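GDP-6-deoxy-D-mannose reductase (Pseudomonas aeruginosa, PDB 6X3B) probably reduces GDP-4-dehydro-6-deoxy-D-mannose to GDP-D-rhamnose with NADPH, a step in making the lipopolysaccharide O-antigen. Local coordinates at residues Ile199-Lys203 with Gln204-Ala208; Lys254-Glu257 with Leu258-Leu262; Ser290-Arg293 with Leu294-Thr298; Ser309-Ala312 with Ile313-Trp317. One frame throughout, in Å; residues are numbered along the deposited sequence.

Contact 1: residues Ile199-Lys203 with Gln204-Ala208; sequences IARMK and QGLQA
R201 and Q207 meet across a Schellman motif, the turn that closes helix 191-203 before the chain enters strand 210-213. Its two defining bonds run backwards over the turn: L206 N to R201 O at 2.8 Å, and G205 N to M202 O at 3.0 Å, the second donor standing above the carbonyl plane. G205 is the C-prime residue; its phi of 65° is one that glycine, lacking a CB, adopts easily.

R201 has CG beside its backbone N (chi1 -70°) and a chain bent at chi3, which turns the guanidinium towards the loop. There NE donates to Q207 OE1 at 3.0 Å, in the carbonyl plane of the amide and in the plane of the guanidinium, while the two flat groups are 65° apart. L206 CB lies over one guanidinium face. Arginine suits this place because its long chain offers apolar methylenes near the turn and the NE-H beyond them.

Q207 uses both ends of its amide, since NE2 donates to Q198 OE1, one turn before M202. K203, with its chain bent at chi3 and chi4, leads away instead and bonds A266 O through NZ, tying this helix end to that of helix 255-266. M202 extends alongside the departing loop, its CG 3.9 Å from Q207 CG and its CE 3.6 Å from A208 O.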
loop_
_atom_site.group_PDB
_atom_site.type_symbol
_atom_site.label_atom_id
_atom_site.label_comp_id
_atom_site.label_asym_id
_atom_site.label_seq_id
_atom_site.Cartn_x
_atom_site.Cartn_y
_atom_site.Cartn_z
ATOM N N ILE A 199 -17.342 -34.447 1.684
ATOM C CA ILE A 199 -16.990 -35.842 1.454
ATOM C C ILE A 199 -17.011 -36.623 2.765
ATOM O O ILE A 199 -17.449 -37.778 2.804
ATOM C CB ILE A 199 -15.628 -35.921 0.749
ATOM C CG1 ILE A 199 -15.776 -35.471 -0.703
ATOM C CG2 ILE A 199 -15.065 -37.320 0.841
ATOM C CD1 ILE A 199 -14.484 -35.309 -1.426
ATOM N N ALA A 200 -16.555 -36.008 3.861
ATOM C CA ALA A 200 -16.674 -36.664 5.159
ATOM C C ALA A 200 -18.133 -36.922 5.517
ATOM O O ALA A 200 -18.447 -37.930 6.163
ATOM C CB ALA A 200 -16.004 -35.829 6.248
ATOM N N ARG A 201 -19.036 -36.024 5.113
ATOM C CA ARG A 201 -20.460 -36.263 5.333
ATOM C C ARG A 201 -20.960 -37.424 4.483
ATOM O O ARG A 201 -21.786 -38.226 4.940
ATOM C CB ARG A 201 -21.259 -34.988 5.052
ATOM C CG ARG A 201 -21.021 -33.900 6.097
ATOM C CD ARG A 201 -21.618 -32.551 5.715
ATOM N NE ARG A 201 -23.019 -32.659 5.336
ATOM C CZ ARG A 201 -24.023 -32.664 6.207
ATOM N NH1 ARG A 201 -23.777 -32.566 7.513
ATOM N NH2 ARG A 201 -25.269 -32.768 5.770
ATOM N N MET A 202 -20.457 -37.549 3.254
ATOM C CA MET A 202 -20.815 -38.701 2.431
ATOM C C MET A 202 -20.358 -40.011 3.072
ATOM O O MET A 202 -21.092 -41.006 3.052
ATOM C CB MET A 202 -20.214 -38.563 1.039
ATOM C CG MET A 202 -20.593 -37.313 0.303
ATOM S SD MET A 202 -19.630 -37.250 -1.217
ATOM C CE MET A 202 -20.064 -35.598 -1.780
ATOM N N LYS A 203 -19.140 -40.039 3.626
ATOM C CA LYS A 203 -18.648 -41.250 4.280
ATOM C C LYS A 203 -19.623 -41.732 5.349
ATOM O O LYS A 203 -19.788 -42.938 5.558
ATOM C CB LYS A 203 -17.286 -40.996 4.926
ATOM C CG LYS A 203 -16.103 -40.891 3.964
ATOM C CD LYS A 203 -14.807 -40.673 4.753
ATOM C CE LYS A 203 -14.444 -41.898 5.584
ATOM N NZ LYS A 203 -14.069 -43.040 4.702
ATOM N N GLN A 204 -20.246 -40.799 6.063
ATOM C CA GLN A 204 -21.137 -41.132 7.160
ATOM C C GLN A 204 -22.597 -41.145 6.745
ATOM O O GLN A 204 -23.476 -41.153 7.613
ATOM C CB GLN A 204 -20.927 -40.155 8.306
ATOM C CG GLN A 204 -19.474 -39.950 8.634
ATOM C CD GLN A 204 -19.248 -39.840 10.114
ATOM O OE1 GLN A 204 -20.001 -40.408 10.913
ATOM N NE2 GLN A 204 -18.205 -39.113 10.499
ATOM N N GLY A 205 -22.871 -41.142 5.445
ATOM C CA GLY A 205 -24.239 -41.176 4.961
ATOM C C GLY A 205 -25.077 -39.967 5.305
ATOM O O GLY A 205 -26.305 -40.075 5.361
ATOM N N LEU A 206 -24.450 -38.811 5.539
ATOM C CA LEU A 206 -25.177 -37.596 5.887
ATOM C C LEU A 206 -25.532 -36.740 4.680
ATOM O O LEU A 206 -26.274 -35.765 4.837
ATOM C CB LEU A 206 -24.367 -36.758 6.883
ATOM C CG LEU A 206 -24.202 -37.409 8.256
ATOM C CD1 LEU A 206 -23.334 -36.561 9.160
ATOM C CD2 LEU A 206 -25.562 -37.632 8.878
ATOM N N GLN A 207 -25.029 -37.067 3.491
ATOM C CA GLN A 207 -25.415 -36.355 2.281
ATOM C C GLN A 207 -25.051 -37.213 1.083
ATOM O O GLN A 207 -24.186 -38.086 1.166
ATOM C CB GLN A 207 -24.757 -34.970 2.192
ATOM C CG GLN A 207 -23.462 -34.911 1.395
ATOM C CD GLN A 207 -22.896 -33.503 1.338
ATOM O OE1 GLN A 207 -22.700 -32.862 2.375
ATOM N NE2 GLN A 207 -22.644 -33.008 0.127
ATOM N N ALA A 208 -25.738 -36.966 -0.027
ATOM C CA ALA A 208 -25.564 -37.779 -1.220
ATOM C C ALA A 208 -24.173 -37.578 -1.816
ATOM O O ALA A 208 -23.522 -36.551 -1.608
ATOM C CB ALA A 208 -26.625 -37.432 -2.264
#

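Contact 2: residues Lys254-Glu257 with Leu258-Leu262; sequences KIRE and LIELL
The first turns of helix 255-266 form this contact, directly after the short strand 252-254 in the NAD(P)-dependent epimerase/dehydratase fold. K254 occupies the N-cap position, and its carbonyl O accepts the first i to i+4 bond, from L258 N at 3.0 Å; three more of the kind follow, ending with L261 N to E257 O.

On the inner face I255 and I259 pair as neighbours one turn apart, I255 CG2 lying 4.1 Å from I259 CD1. Their branched apolar side chains fill the buried face, both against I216 and I255 also against F222. L258 continues this face, reaching I192 of helix 191-203 and I306 at the start of helix 306-320.

Charges occupy the outer side. R256 and E260 touch through the arginine's methylenes, OE2 of E260 sitting 3.5 Å from R256 CG, while R256 NE is 5.5 Å from that oxygen and instead forms a salt bridge with D217. A negative charge on E257, in the first turn, probably interacts favourably with the helix dipole. Its extended side chain has CG beside the backbone N (chi1 -72°), leading back towards the N-cap, where K254 NZ forms a salt bridge with E257 OE2 at 2.6 Å, from above the carboxylate plane.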
loop_
_atom_site.group_PDB
_atom_site.type_symbol
_atom_site.label_atom_id
_atom_site.label_comp_id
_atom_site.label_asym_id
_atom_site.label_seq_id
_atom_site.Cartn_x
_atom_site.Cartn_y
_atom_site.Cartn_z
ATOM N N LYS A 254 -4.259 -28.496 -9.745
ATOM C CA LYS A 254 -5.603 -28.298 -10.275
ATOM C C LYS A 254 -6.650 -28.658 -9.227
ATOM O O LYS A 254 -6.603 -29.740 -8.630
ATOM C CB LYS A 254 -5.816 -29.143 -11.524
ATOM C CG LYS A 254 -4.913 -28.764 -12.676
ATOM C CD LYS A 254 -5.086 -29.723 -13.836
ATOM C CE LYS A 254 -3.755 -29.973 -14.514
ATOM N NZ LYS A 254 -3.598 -31.409 -14.888
ATOM N N ILE A 255 -7.605 -27.750 -9.009
ATOM C CA ILE A 255 -8.640 -27.975 -8.001
ATOM C C ILE A 255 -9.327 -29.320 -8.215
ATOM O O ILE A 255 -9.581 -30.066 -7.259
ATOM C CB ILE A 255 -9.659 -26.820 -8.015
ATOM C CG1 ILE A 255 -8.972 -25.478 -7.766
ATOM C CG2 ILE A 255 -10.759 -27.073 -7.003
ATOM C CD1 ILE A 255 -7.866 -25.532 -6.733
ATOM N N ARG A 256 -9.626 -29.655 -9.474
ATOM C CA ARG A 256 -10.348 -30.889 -9.766
ATOM C C ARG A 256 -9.545 -32.118 -9.355
ATOM O O ARG A 256 -10.104 -33.088 -8.819
ATOM C CB ARG A 256 -10.692 -30.949 -11.257
ATOM C CG ARG A 256 -11.289 -32.275 -11.685
ATOM C CD ARG A 256 -11.492 -32.321 -13.180
ATOM N NE ARG A 256 -12.352 -31.236 -13.636
ATOM C CZ ARG A 256 -13.681 -31.239 -13.557
ATOM N NH1 ARG A 256 -14.320 -32.281 -13.042
ATOM N NH2 ARG A 256 -14.374 -30.198 -14.003
ATOM N N GLU A 257 -8.232 -32.102 -9.607
ATOM C CA GLU A 257 -7.384 -33.218 -9.204
ATOM C C GLU A 257 -7.292 -33.332 -7.688
ATOM O O GLU A 257 -7.237 -34.442 -7.154
ATOM C CB GLU A 257 -5.993 -33.075 -9.820
ATOM C CG GLU A 257 -5.984 -33.342 -11.330
ATOM C CD GLU A 257 -4.611 -33.169 -11.967
ATOM O OE1 GLU A 257 -3.607 -33.101 -11.226
ATOM O OE2 GLU A 257 -4.542 -33.099 -13.214
ATOM N N LEU A 258 -7.279 -32.203 -6.972
ATOM C CA LEU A 258 -7.331 -32.279 -5.514
ATOM C C LEU A 258 -8.644 -32.892 -5.037
ATOM O O LEU A 258 -8.648 -33.719 -4.117
ATOM C CB LEU A 258 -7.135 -30.897 -4.899
ATOM C CG LEU A 258 -5.773 -30.271 -5.153
ATOM C CD1 LEU A 258 -5.658 -28.912 -4.484
ATOM C CD2 LEU A 258 -4.732 -31.220 -4.606
ATOM N N ILE A 259 -9.771 -32.497 -5.642
ATOM C CA ILE A 259 -11.058 -33.084 -5.256
ATOM C C ILE A 259 -11.065 -34.586 -5.513
ATOM O O ILE A 259 -11.550 -35.372 -4.687
ATOM C CB ILE A 259 -12.218 -32.391 -5.990
ATOM C CG1 ILE A 259 -12.432 -30.979 -5.452
ATOM C CG2 ILE A 259 -13.516 -33.192 -5.836
ATOM C CD1 ILE A 259 -13.355 -30.143 -6.354
ATOM N N GLU A 260 -10.535 -35.007 -6.665
ATOM C CA GLU A 260 -10.444 -36.430 -6.962
ATOM C C GLU A 260 -9.573 -37.159 -5.941
ATOM O O GLU A 260 -9.907 -38.272 -5.517
ATOM C CB GLU A 260 -9.912 -36.635 -8.379
ATOM C CG GLU A 260 -10.986 -36.359 -9.454
ATOM C CD GLU A 260 -10.416 -36.328 -10.853
ATOM O OE1 GLU A 260 -10.719 -37.249 -11.651
ATOM O OE2 GLU A 260 -9.658 -35.379 -11.154
ATOM N N LEU A 261 -8.456 -36.545 -5.527
ATOM C CA LEU A 261 -7.606 -37.178 -4.523
ATOM C C LEU A 261 -8.304 -37.250 -3.169
ATOM O O LEU A 261 -8.130 -38.226 -2.432
ATOM C CB LEU A 261 -6.268 -36.438 -4.414
ATOM C CG LEU A 261 -5.217 -37.027 -3.462
ATOM C CD1 LEU A 261 -4.936 -38.481 -3.812
ATOM C CD2 LEU A 261 -3.913 -36.209 -3.505
ATOM N N LEU A 262 -9.106 -36.240 -2.823
ATOM C CA LEU A 262 -9.900 -36.328 -1.599
ATOM C C LEU A 262 -10.851 -37.523 -1.645
ATOM O O LEU A 262 -10.927 -38.304 -0.694
ATOM C CB LEU A 262 -10.684 -35.035 -1.378
ATOM C CG LEU A 262 -9.988 -33.842 -0.714
ATOM C CD1 LEU A 262 -10.888 -32.610 -0.867
ATOM C CD2 LEU A 262 -9.691 -34.100 0.751
#

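Contact 3: residues Ser290-Arg293 with Leu294-Thr298; sequences SHAR and LHDAT
From H291 onward the backbone winds into the short helix 292-298, with H295 N bonded to H291 O at 2.9 Å, D296 N to A292 O at 2.9 Å and A297 N to R293 O at 3.0 Å. H291 stands at the N-cap, and the nearest approach of its ring to the next turn is CD2 to H295 CB, 4.3 Å. H295 has CG anti to its N (chi1 169°), and its ND1 bonds W300 O, while H291 bonds C248 O through ND1 and meets the W300 ring edge-to-face, a polar nitrogen and an aromatic ring serving in one side chain.

The helix lies against helix 225-238 and strand 244-247 of the epimerase/dehydratase fold, with L294 as the apolar anchor buried against A231, L235 and V247, and A297 on Y245, where a small methyl suits the close approach. R293 extends from the helix before bending at chi3, and its guanidinium joins E142 in a salt bridge and V244 O in a hydrogen bond. At the last turn T298 folds its hydroxyl back: OG1, which is also bonded to W300 N just past the helix end, donates to L294 O at 2.7 Å from above the carbonyl plane, while T298 N reaches the same oxygen from the opposite face.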
loop_
_atom_site.group_PDB
_atom_site.type_symbol
_atom_site.label_atom_id
_atom_site.label_comp_id
_atom_site.label_asym_id
_atom_site.label_seq_id
_atom_site.Cartn_x
_atom_site.Cartn_y
_atom_site.Cartn_z
ATOM N N SER A 290 6.991 -18.417 -6.698
ATOM C CA SER A 290 8.390 -18.787 -6.482
ATOM C C SER A 290 8.762 -18.576 -5.020
ATOM O O SER A 290 8.534 -17.498 -4.462
ATOM C CB SER A 290 9.344 -17.981 -7.366
ATOM O OG SER A 290 10.673 -18.021 -6.851
ATOM N N HIS A 291 9.353 -19.599 -4.407
ATOM C CA HIS A 291 9.873 -19.471 -3.052
ATOM C C HIS A 291 11.393 -19.452 -3.030
ATOM O O HIS A 291 11.990 -19.707 -1.980
ATOM C CB HIS A 291 9.340 -20.585 -2.148
ATOM C CG HIS A 291 9.720 -21.972 -2.578
ATOM N ND1 HIS A 291 8.801 -22.990 -2.686
ATOM C CD2 HIS A 291 10.922 -22.514 -2.899
ATOM C CE1 HIS A 291 9.415 -24.100 -3.060
ATOM N NE2 HIS A 291 10.700 -23.835 -3.206
ATOM N N ALA A 292 12.030 -19.140 -4.170
ATOM C CA ALA A 292 13.491 -19.093 -4.222
ATOM C C ALA A 292 14.051 -18.149 -3.175
ATOM O O ALA A 292 15.051 -18.460 -2.519
ATOM C CB ALA A 292 13.971 -18.669 -5.616
ATOM N N ARG A 293 13.422 -16.988 -2.994
ATOM C CA ARG A 293 13.988 -16.012 -2.072
ATOM C C ARG A 293 13.981 -16.549 -0.644
ATOM O O ARG A 293 14.984 -16.468 0.073
ATOM C CB ARG A 293 13.231 -14.694 -2.178
ATOM C CG ARG A 293 13.830 -13.585 -1.349
ATOM C CD ARG A 293 13.000 -12.303 -1.476
ATOM N NE ARG A 293 13.283 -11.548 -2.698
ATOM C CZ ARG A 293 12.949 -10.268 -2.868
ATOM N NH1 ARG A 293 12.313 -9.608 -1.894
ATOM N NH2 ARG A 293 13.255 -9.639 -4.000
ATOM N N LEU A 294 12.855 -17.123 -0.230
ATOM C CA LEU A 294 12.717 -17.675 1.109
ATOM C C LEU A 294 13.650 -18.861 1.318
ATOM O O LEU A 294 14.268 -18.999 2.387
ATOM C CB LEU A 294 11.264 -18.087 1.305
ATOM C CG LEU A 294 10.917 -19.041 2.446
ATOM C CD1 LEU A 294 11.091 -18.273 3.705
ATOM C CD2 LEU A 294 9.455 -19.505 2.280
ATOM N N HIS A 295 13.759 -19.744 0.320
ATOM C CA HIS A 295 14.656 -20.882 0.486
ATOM C C HIS A 295 16.111 -20.425 0.568
ATOM O O HIS A 295 16.873 -20.904 1.421
ATOM C CB HIS A 295 14.483 -21.892 -0.644
ATOM C CG HIS A 295 15.552 -22.939 -0.655
ATOM N ND1 HIS A 295 15.585 -23.978 0.251
ATOM C CD2 HIS A 295 16.671 -23.062 -1.413
ATOM C CE1 HIS A 295 16.662 -24.713 0.032
ATOM N NE2 HIS A 295 17.336 -24.178 -0.970
ATOM N N ASP A 296 16.507 -19.465 -0.276
ATOM C CA ASP A 296 17.893 -18.999 -0.249
ATOM C C ASP A 296 18.219 -18.312 1.068
ATOM O O ASP A 296 19.338 -18.436 1.579
ATOM C CB ASP A 296 18.172 -18.055 -1.426
ATOM C CG ASP A 296 18.130 -18.768 -2.767
ATOM O OD1 ASP A 296 18.251 -20.014 -2.784
ATOM O OD2 ASP A 296 17.978 -18.093 -3.801
ATOM N N ALA A 297 17.249 -17.612 1.654
ATOM C CA ALA A 297 17.546 -16.858 2.868
ATOM C C ALA A 297 17.470 -17.715 4.127
ATOM O O ALA A 297 18.153 -17.415 5.114
ATOM C CB ALA A 297 16.595 -15.664 2.989
ATOM N N THR A 298 16.668 -18.783 4.121
ATOM C CA THR A 298 16.335 -19.487 5.349
ATOM C C THR A 298 16.627 -20.971 5.331
ATOM O O THR A 298 16.658 -21.575 6.405
ATOM C CB THR A 298 14.841 -19.319 5.690
ATOM O OG1 THR A 298 14.057 -20.131 4.796
ATOM C CG2 THR A 298 14.420 -17.857 5.567
#

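Contact 4: residues Ser309-Ala312 with Ile313-Trp317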
loop_
_atom_site.group_PDB
_atom_site.type_symbol
_atom_site.label_atom_id
_atom_site.label_comp_id
_atom_site.label_asym_id
_atom_site.label_seq_id
_atom_site.Cartn_x
_atom_site.Cartn_y
_atom_site.Cartn_z
ATOM N N SER A 309 -1.740 -33.771 3.517
ATOM C CA SER A 309 -2.540 -32.596 3.856
ATOM C C SER A 309 -4.023 -32.868 3.683
ATOM O O SER A 309 -4.840 -32.446 4.505
ATOM C CB SER A 309 -2.163 -31.405 2.967
ATOM O OG SER A 309 -0.853 -30.969 3.234
ATOM N N LEU A 310 -4.389 -33.526 2.591
ATOM C CA LEU A 310 -5.796 -33.790 2.319
ATOM C C LEU A 310 -6.362 -34.837 3.278
ATOM O O LEU A 310 -7.514 -34.735 3.721
ATOM C CB LEU A 310 -5.955 -34.242 0.868
ATOM C CG LEU A 310 -5.641 -33.194 -0.198
ATOM C CD1 LEU A 310 -5.736 -33.804 -1.585
ATOM C CD2 LEU A 310 -6.593 -32.003 -0.076
ATOM N N ARG A 311 -5.577 -35.868 3.591
ATOM C CA ARG A 311 -6.042 -36.845 4.570
ATOM C C ARG A 311 -6.292 -36.180 5.911
ATOM O O ARG A 311 -7.289 -36.469 6.587
ATOM C CB ARG A 311 -5.021 -37.974 4.718
ATOM C CG ARG A 311 -5.555 -39.171 5.511
ATOM C CD ARG A 311 -4.596 -40.341 5.446
ATOM N NE ARG A 311 -3.228 -39.895 5.668
ATOM C CZ ARG A 311 -2.245 -39.998 4.779
ATOM N NH1 ARG A 311 -2.469 -40.564 3.603
ATOM N NH2 ARG A 311 -1.034 -39.564 5.096
ATOM N N ALA A 312 -5.411 -35.256 6.295
ATOM C CA ALA A 312 -5.544 -34.589 7.582
ATOM C C ALA A 312 -6.856 -33.818 7.658
ATOM O O ALA A 312 -7.570 -33.901 8.668
ATOM C CB ALA A 312 -4.325 -33.680 7.828
ATOM N N ILE A 313 -7.232 -33.106 6.588
ATOM C CA ILE A 313 -8.484 -32.354 6.687
ATOM C C ILE A 313 -9.700 -33.282 6.640
ATOM O O ILE A 313 -10.728 -32.986 7.263
ATOM C CB ILE A 313 -8.592 -31.232 5.628
ATOM C CG1 ILE A 313 -8.583 -31.772 4.198
ATOM C CG2 ILE A 313 -7.498 -30.197 5.830
ATOM C CD1 ILE A 313 -8.866 -30.679 3.142
ATOM N N LEU A 314 -9.618 -34.412 5.929
ATOM C CA LEU A 314 -10.727 -35.367 5.955
ATOM C C LEU A 314 -10.888 -35.983 7.340
ATOM O O LEU A 314 -12.008 -36.091 7.851
ATOM C CB LEU A 314 -10.530 -36.466 4.915
ATOM C CG LEU A 314 -10.875 -36.143 3.470
ATOM C CD1 LEU A 314 -10.293 -37.248 2.583
ATOM C CD2 LEU A 314 -12.400 -35.990 3.247
ATOM N N SER A 315 -9.772 -36.380 7.963
ATOM C CA SER A 315 -9.821 -36.976 9.297
ATOM C C SER A 315 -10.393 -36.008 10.313
ATOM O O SER A 315 -11.151 -36.408 11.205
ATOM C CB SER A 315 -8.422 -37.409 9.754
ATOM O OG SER A 315 -7.818 -38.259 8.803
ATOM N N ASP A 316 -9.998 -34.740 10.231
ATOM C CA ASP A 316 -10.540 -33.760 11.157
ATOM C C ASP A 316 -12.053 -33.673 11.025
ATOM O O ASP A 316 -12.772 -33.634 12.030
ATOM C CB ASP A 316 -9.912 -32.393 10.917
ATOM C CG ASP A 316 -10.424 -31.354 11.891
ATOM O OD1 ASP A 316 -10.113 -31.483 13.099
ATOM O OD2 ASP A 316 -11.143 -30.431 11.450
ATOM N N TRP A 317 -12.538 -33.678 9.785
ATOM C CA TRP A 317 -13.997 -33.570 9.521
ATOM C C TRP A 317 -14.757 -34.801 10.031
ATOM O O TRP A 317 -15.868 -34.626 10.546
ATOM C CB TRP A 317 -14.249 -33.303 8.037
ATOM C CG TRP A 317 -14.259 -31.838 7.737
ATOM C CD1 TRP A 317 -13.449 -31.161 6.873
ATOM C CD2 TRP A 317 -15.115 -30.854 8.337
ATOM N NE1 TRP A 317 -13.751 -29.828 6.887
ATOM C CE2 TRP A 317 -14.772 -29.610 7.773
ATOM C CE3 TRP A 317 -16.142 -30.906 9.286
ATOM C CZ2 TRP A 317 -15.420 -28.430 8.129
ATOM C CZ3 TRP A 317 -16.781 -29.739 9.637
ATOM C CH2 TRP A 317 -16.422 -28.520 9.065
#
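S315 grips R311 O twice: its N donates at 2.8 Å, and its OG, beside the backbone N (chi1 -54°), donates at 2.9 Å from above the carbonyl plane. A serine hydroxyl bonding the carbonyl four residues back is a common feature of helices, and it suits this exposed side of helix 306-320 in the epimerase/dehydratase fold. On the buried side L310 and I313 lie alongside one another and point the same way, L310 CD2 being 4.2 Å from I313 CD1. I313 carries CG1 between backbone N and carbonyl carbon (chi1 62°), a position crowded in a helix, and this brings CG1 within 3.2 Å of L310 O.

Beyond this shell, L310 and L314 pack on helix 255-266 through L262, and I313 rests on A196 of helix 191-203 and on I182 of the central sheet. S309 OG bonds D224, fixing the start of the segment to strand 219-224. Towards the C-terminal end D316 forms a salt bridge with R320, which also makes a cation-pi contact with W317. The chemistry is thus divided by face: branched hydrocarbon holds the helix between its neighbours, while the hydroxyl of S315 turns back to its own backbone, so that its polarity is met within the helix itself.

Contacts 1, 2 and 4 belong to one cluster of three helices, 191-203, 255-266 and 306-320. I199 of contact 1 packs against L262 of contact 2 and L314 of contact 4, and L261 and L262 meet L310, so their buried sides share one apolar core. Their outer sides differ: a Schellman turn with an arginine-glutamine bond ends the first helix, a lysine-glutamate bridge marks the start of the second, and a serine bonds back within the third. Contact 3 stands apart, touching none of them, with its centre about 41 Å from that of contact 1. It is a surface contact with one buried leucine, and its histidines and arginine find their polar partners mostly in the surrounding loops.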